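Local coordinates for protein hybrid kinase (Caulobacter vibrioides, PDB 6QRL) that probably transfers phosphate from ATP to protein histidine as a hybrid histidine kinase, and binds cyclic di-GMP through the pseudo-receiver domain modelled here, at residues S73-R82 with F93-L101. Residues are numbered along the deposited sequence; the frame is centred on the assembly and turned at random.
Sequences SVVLLTPEQR and FSGYLIKPL. With C2E (9,9'-[(2R,3R,3aS,5S,7aR,9R,10R,10aS,12S,14aR)-3,5,10,12-tetrahydroxy-5,12-dioxidooctahydro-2H,7H-difuro[3,2-d:3',2'-j][1,3,7,9,2,8]tetraoxadiphosphacyclododecine-2,9-diyl]bis(2-amino-1,9-dihydro-6H-purin-6-one)), chain C.
Tyr96 works on both edges of its strand at once: on the inner edge it pairs in parallel register with Val75, while on the outer edge of 95-98, the outermost strand of the sheet, its backbone holds cyclic di-GMP. The ladder to strand 73-77 begins with Ser94 N on Ser73 O. Val75 N donates to Gly95 O, and Leu97 N to Val75 O at 3.0 Å; Leu77 N then reaches Leu97 O, and the ladder ends with Lys99 N on Leu77 O at 2.8 Å, nearly straight at 173°. On the outer edge Tyr96 N donates to guanine O6 of the ligand, and Tyr96 O accepts from both N1 (2.7 Å) and N2. Gly95, with no side chain, lets O6 come in against its CA. Guanine N1 lies 3.5 Å above the plane of the Tyr96 ring, over its centre, because chi1 of 69° sets CG between the backbone N and the carbonyl carbon. The Tyr96 OH donates a hydrogen bond to phosphate oxygen O2P at 2.7 Å. From 73-82, Leu77 CD1 meets Tyr96 CB, and Arg82 extends to the same phosphate, though its modelled approach is too short to trust in detail. Ile98 covers one guanidinium face with CD1, and CG2 rests on Pro79 CG. Beyond the strand, Pro100 O accepts hydrogen bonds from N11 and N21 of the second guanine. At the other end Val75 CB sits over the Phe93 ring, 3.9 Å from its centroid, a CH-pi contact. On the Leu97 side of the sheet, Val74 CG1 packs against Leu97 CG, and helix 103-111 covers both residues. Lys99 folds back along Leu76 and salt-bridges Asp55. This is the right-handed beta-alpha-beta crossover of a receiver fold, with helix 85-91 connecting the two strands; the Lys-cis-Pro turn after the last strand is a receiver hallmark, here built into a cyclic di-GMP site.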
loop_
_atom_site.group_PDB
_atom_site.type_symbol
_atom_site.label_atom_id
_atom_site.label_comp_id
_atom_site.label_asym_id
_atom_site.label_seq_id
_atom_site.Cartn_x
_atom_site.Cartn_y
_atom_site.Cartn_z
ATOM N N SER A 73 4.414 -3.503 0.139
ATOM C CA SER A 73 3.785 -2.174 0.366
ATOM C C SER A 73 4.156 -1.200 -0.737
ATOM O O SER A 73 5.290 -1.226 -1.197
ATOM C CB SER A 73 4.182 -1.599 1.697
ATOM O OG SER A 73 3.808 -2.461 2.753
ATOM N N VAL A 74 3.188 -0.380 -1.114
ATOM C CA VAL A 74 3.293 0.719 -2.105
ATOM C C VAL A 74 2.846 1.996 -1.396
ATOM O O VAL A 74 1.751 1.970 -0.817
ATOM C CB VAL A 74 2.392 0.423 -3.309
ATOM C CG1 VAL A 74 2.535 1.476 -4.375
ATOM C CG2 VAL A 74 2.661 -0.956 -3.890
ATOM N N VAL A 75 3.602 3.081 -1.522
ATOM C CA VAL A 75 3.268 4.349 -0.833
ATOM C C VAL A 75 2.494 5.259 -1.803
ATOM O O VAL A 75 2.907 5.351 -2.981
ATOM C CB VAL A 75 4.539 5.018 -0.272
ATOM C CG1 VAL A 75 5.575 5.278 -1.357
ATOM C CG2 VAL A 75 4.231 6.312 0.458
ATOM N N LEU A 76 1.468 5.957 -1.311
ATOM C CA LEU A 76 0.707 6.986 -2.081
ATOM C C LEU A 76 1.295 8.375 -1.793
ATOM O O LEU A 76 1.277 8.799 -0.625
ATOM C CB LEU A 76 -0.769 6.956 -1.660
ATOM C CG LEU A 76 -1.668 5.885 -2.271
ATOM C CD1 LEU A 76 -0.953 4.584 -2.549
ATOM C CD2 LEU A 76 -2.945 5.669 -1.456
ATOM N N LEU A 77 1.717 9.092 -2.835
ATOM C CA LEU A 77 2.459 10.373 -2.755
ATOM C C LEU A 77 1.715 11.445 -3.550
ATOM O O LEU A 77 1.107 11.103 -4.582
ATOM C CB LEU A 77 3.865 10.186 -3.341
ATOM C CG LEU A 77 4.777 9.203 -2.604
ATOM C CD1 LEU A 77 6.086 9.005 -3.356
ATOM C CD2 LEU A 77 5.074 9.706 -1.210
ATOM N N THR A 78 1.817 12.706 -3.140
ATOM C CA THR A 78 1.512 13.851 -4.032
ATOM C C THR A 78 2.691 14.015 -4.987
ATOM O O THR A 78 3.802 13.570 -4.683
ATOM C CB THR A 78 1.242 15.130 -3.236
ATOM O OG1 THR A 78 2.477 15.545 -2.640
ATOM C CG2 THR A 78 0.158 14.929 -2.188
ATOM N N PRO A 79 2.499 14.674 -6.149
ATOM C CA PRO A 79 3.617 14.997 -7.033
ATOM C C PRO A 79 4.725 15.795 -6.342
ATOM O O PRO A 79 5.890 15.581 -6.666
ATOM C CB PRO A 79 2.971 15.820 -8.167
ATOM C CG PRO A 79 1.510 15.442 -8.133
ATOM C CD PRO A 79 1.202 15.127 -6.681
ATOM N N GLU A 80 4.376 16.629 -5.361
ATOM C CA GLU A 80 5.362 17.453 -4.600
ATOM C C GLU A 80 6.218 16.557 -3.689
ATOM O O GLU A 80 7.235 17.047 -3.204
ATOM C CB GLU A 80 4.675 18.528 -3.743
ATOM C CG GLU A 80 3.738 19.464 -4.517
ATOM C CD GLU A 80 2.352 18.879 -4.797
ATOM O OE1 GLU A 80 2.126 18.425 -5.951
ATOM O OE2 GLU A 80 1.486 18.868 -3.862
ATOM N N GLN A 81 5.823 15.314 -3.420
ATOM C CA GLN A 81 6.547 14.433 -2.453
ATOM C C GLN A 81 7.414 13.396 -3.186
ATOM O O GLN A 81 7.886 12.473 -2.529
ATOM C CB GLN A 81 5.589 13.701 -1.508
ATOM C CG GLN A 81 4.804 14.613 -0.566
ATOM C CD GLN A 81 3.614 13.904 0.057
ATOM O OE1 GLN A 81 3.034 12.982 -0.507
ATOM N NE2 GLN A 81 3.248 14.309 1.262
ATOM N N ARG A 82 7.701 13.591 -4.477
ATOM C CA ARG A 82 8.576 12.684 -5.269
ATOM C C ARG A 82 10.002 12.720 -4.726
ATOM O O ARG A 82 10.687 11.709 -4.869
ATOM C CB ARG A 82 8.521 13.038 -6.755
ATOM C CG ARG A 82 7.174 12.684 -7.367
ATOM C CD ARG A 82 6.999 13.417 -8.681
ATOM N NE ARG A 82 7.106 12.381 -9.672
ATOM C CZ ARG A 82 6.153 12.055 -10.530
ATOM N NH1 ARG A 82 5.032 12.756 -10.633
ATOM N NH2 ARG A 82 6.370 11.056 -11.357
ATOM N N PHE A 93 9.735 0.116 0.818
ATOM C CA PHE A 93 8.568 0.208 -0.094
ATOM C C PHE A 93 8.919 -0.362 -1.475
ATOM O O PHE A 93 9.996 -0.115 -2.004
ATOM C CB PHE A 93 8.083 1.646 -0.201
ATOM C CG PHE A 93 7.191 2.041 0.945
ATOM C CD1 PHE A 93 5.851 1.671 0.950
ATOM C CD2 PHE A 93 7.670 2.825 1.973
ATOM C CE1 PHE A 93 5.015 2.054 1.988
ATOM C CE2 PHE A 93 6.830 3.217 3.004
ATOM C CZ PHE A 93 5.511 2.822 3.016
ATOM N N SER A 94 7.996 -1.107 -2.053
ATOM C CA SER A 94 8.152 -1.751 -3.380
ATOM C C SER A 94 8.145 -0.679 -4.477
ATOM O O SER A 94 8.870 -0.805 -5.456
ATOM C CB SER A 94 7.019 -2.727 -3.587
ATOM O OG SER A 94 7.012 -3.253 -4.905
ATOM N N GLY A 95 7.316 0.339 -4.313
ATOM C CA GLY A 95 7.053 1.370 -5.329
ATOM C C GLY A 95 6.125 2.435 -4.767
ATOM O O GLY A 95 5.814 2.427 -3.555
ATOM N N TYR A 96 5.739 3.352 -5.625
ATOM C CA TYR A 96 4.892 4.511 -5.275
ATOM C C TYR A 96 3.784 4.622 -6.328
ATOM O O TYR A 96 3.917 4.082 -7.449
ATOM C CB TYR A 96 5.728 5.786 -5.206
ATOM C CG TYR A 96 6.259 6.253 -6.534
ATOM C CD1 TYR A 96 7.515 5.874 -6.976
ATOM C CD2 TYR A 96 5.478 7.056 -7.361
ATOM C CE1 TYR A 96 7.983 6.263 -8.223
ATOM C CE2 TYR A 96 5.941 7.481 -8.592
ATOM C CZ TYR A 96 7.204 7.101 -9.018
ATOM O OH TYR A 96 7.632 7.513 -10.241
ATOM N N LEU A 97 2.720 5.311 -5.947
ATOM C CA LEU A 97 1.610 5.752 -6.808
ATOM C C LEU A 97 1.417 7.238 -6.531
ATOM O O LEU A 97 1.501 7.623 -5.339
ATOM C CB LEU A 97 0.371 4.941 -6.424
ATOM C CG LEU A 97 0.408 3.485 -6.862
ATOM C CD1 LEU A 97 -0.720 2.681 -6.234
ATOM C CD2 LEU A 97 0.361 3.419 -8.377
ATOM N N ILE A 98 1.155 8.020 -7.569
ATOM C CA ILE A 98 0.914 9.485 -7.483
ATOM C C ILE A 98 -0.593 9.707 -7.365
ATOM O O ILE A 98 -1.340 9.169 -8.195
ATOM C CB ILE A 98 1.509 10.206 -8.707
ATOM C CG1 ILE A 98 3.021 9.983 -8.838
ATOM C CG2 ILE A 98 1.141 11.684 -8.685
ATOM C CD1 ILE A 98 3.833 10.540 -7.671
ATOM N N LYS A 99 -1.007 10.461 -6.341
ATOM C CA LYS A 99 -2.392 10.933 -6.090
ATOM C C LYS A 99 -2.660 12.122 -7.005
ATOM O O LYS A 99 -1.848 13.034 -7.056
ATOM C CB LYS A 99 -2.567 11.315 -4.618
ATOM C CG LYS A 99 -2.674 10.139 -3.664
ATOM C CD LYS A 99 -2.784 10.545 -2.177
ATOM C CE LYS A 99 -1.524 11.168 -1.601
ATOM N NZ LYS A 99 -1.781 11.644 -0.220
ATOM N N PRO A 100 -3.765 12.154 -7.789
ATOM C CA PRO A 100 -4.837 11.153 -7.711
ATOM C C PRO A 100 -4.499 9.889 -8.526
ATOM O O PRO A 100 -3.985 10.062 -9.608
ATOM C CB PRO A 100 -6.023 11.902 -8.370
ATOM C CG PRO A 100 -5.361 12.806 -9.426
ATOM C CD PRO A 100 -3.976 13.132 -8.884
ATOM N N LEU A 101 -4.815 8.689 -8.012
ATOM C CA LEU A 101 -4.380 7.383 -8.583
ATOM C C LEU A 101 -5.065 7.100 -9.925
ATOM O O LEU A 101 -6.314 7.285 -10.054
ATOM C CB LEU A 101 -4.730 6.238 -7.635
ATOM C CG LEU A 101 -4.189 6.273 -6.208
ATOM C CD1 LEU A 101 -4.113 4.854 -5.632
ATOM C CD2 LEU A 101 -2.830 6.957 -6.116
HETATM P P1 C2E C . 6.702 9.047 -13.196
HETATM O O2P C2E C . 6.035 8.936 -11.843
HETATM O O1P C2E C . 8.045 9.703 -13.309
HETATM O "O5'" C2E C . 6.927 7.535 -13.673
HETATM C "C5'" C2E C . 7.769 7.297 -14.802
HETATM C "C4'" C2E C . 7.812 5.814 -15.022
HETATM O "O4'" C2E C . 8.510 5.185 -13.930
HETATM C "C3'" C2E C . 6.453 5.132 -15.031
HETATM O "O3'" C2E C . 5.920 5.318 -16.354
HETATM C "C2'" C2E C . 6.807 3.682 -14.632
HETATM O "O2'" C2E C . 6.862 2.823 -15.751
HETATM C "C1'" C2E C . 8.169 3.816 -13.938
HETATM N N9 C2E C . 8.221 3.391 -12.539
HETATM C C8 C2E C . 9.313 2.831 -11.919
HETATM N N7 C2E C . 9.122 2.617 -10.638
HETATM C C5 C2E C . 7.839 3.085 -10.392
HETATM C C6 C2E C . 7.096 3.115 -9.189
HETATM O O6 C2E C . 7.447 2.764 -8.061
HETATM N N1 C2E C . 5.837 3.684 -9.374
HETATM C C2 C2E C . 5.338 4.148 -10.569
HETATM N N2 C2E C . 4.099 4.665 -10.537
HETATM N N3 C2E C . 6.033 4.121 -11.709
HETATM C C4 C2E C . 7.270 3.577 -11.551
HETATM P P11 C2E C . 4.329 5.492 -16.458
HETATM O O21 C2E C . 3.751 4.443 -15.554
HETATM O O11 C2E C . 3.956 5.502 -17.912
HETATM O O5A C2E C . 4.035 6.960 -15.887
HETATM C C5A C2E C . 4.324 8.153 -16.675
HETATM C C4A C2E C . 3.950 9.375 -15.873
HETATM O O4A C2E C . 2.507 9.482 -15.804
HETATM C C3A C2E C . 4.392 9.382 -14.413
HETATM O O3A C2E C . 5.777 9.750 -14.325
HETATM C C2A C2E C . 3.414 10.386 -13.808
HETATM O O2A C2E C . 3.651 11.754 -14.025
HETATM C C1A C2E C . 2.126 10.044 -14.559
HETATM N N91 C2E C . 1.341 9.073 -13.821
HETATM C C81 C2E C . 1.532 7.715 -13.859
HETATM N N71 C2E C . 0.737 7.056 -13.050
HETATM C C51 C2E C . -0.014 8.051 -12.440
HETATM C C61 C2E C . -1.043 7.929 -11.481
HETATM O O61 C2E C . -1.439 6.898 -10.919
HETATM N N11 C2E C . -1.560 9.183 -11.141
HETATM C C21 C2E C . -1.151 10.388 -11.665
HETATM N N21 C2E C . -1.807 11.470 -11.215
HETATM N N31 C2E C . -0.164 10.509 -12.549
HETATM C C41 C2E C . 0.345 9.305 -12.905
#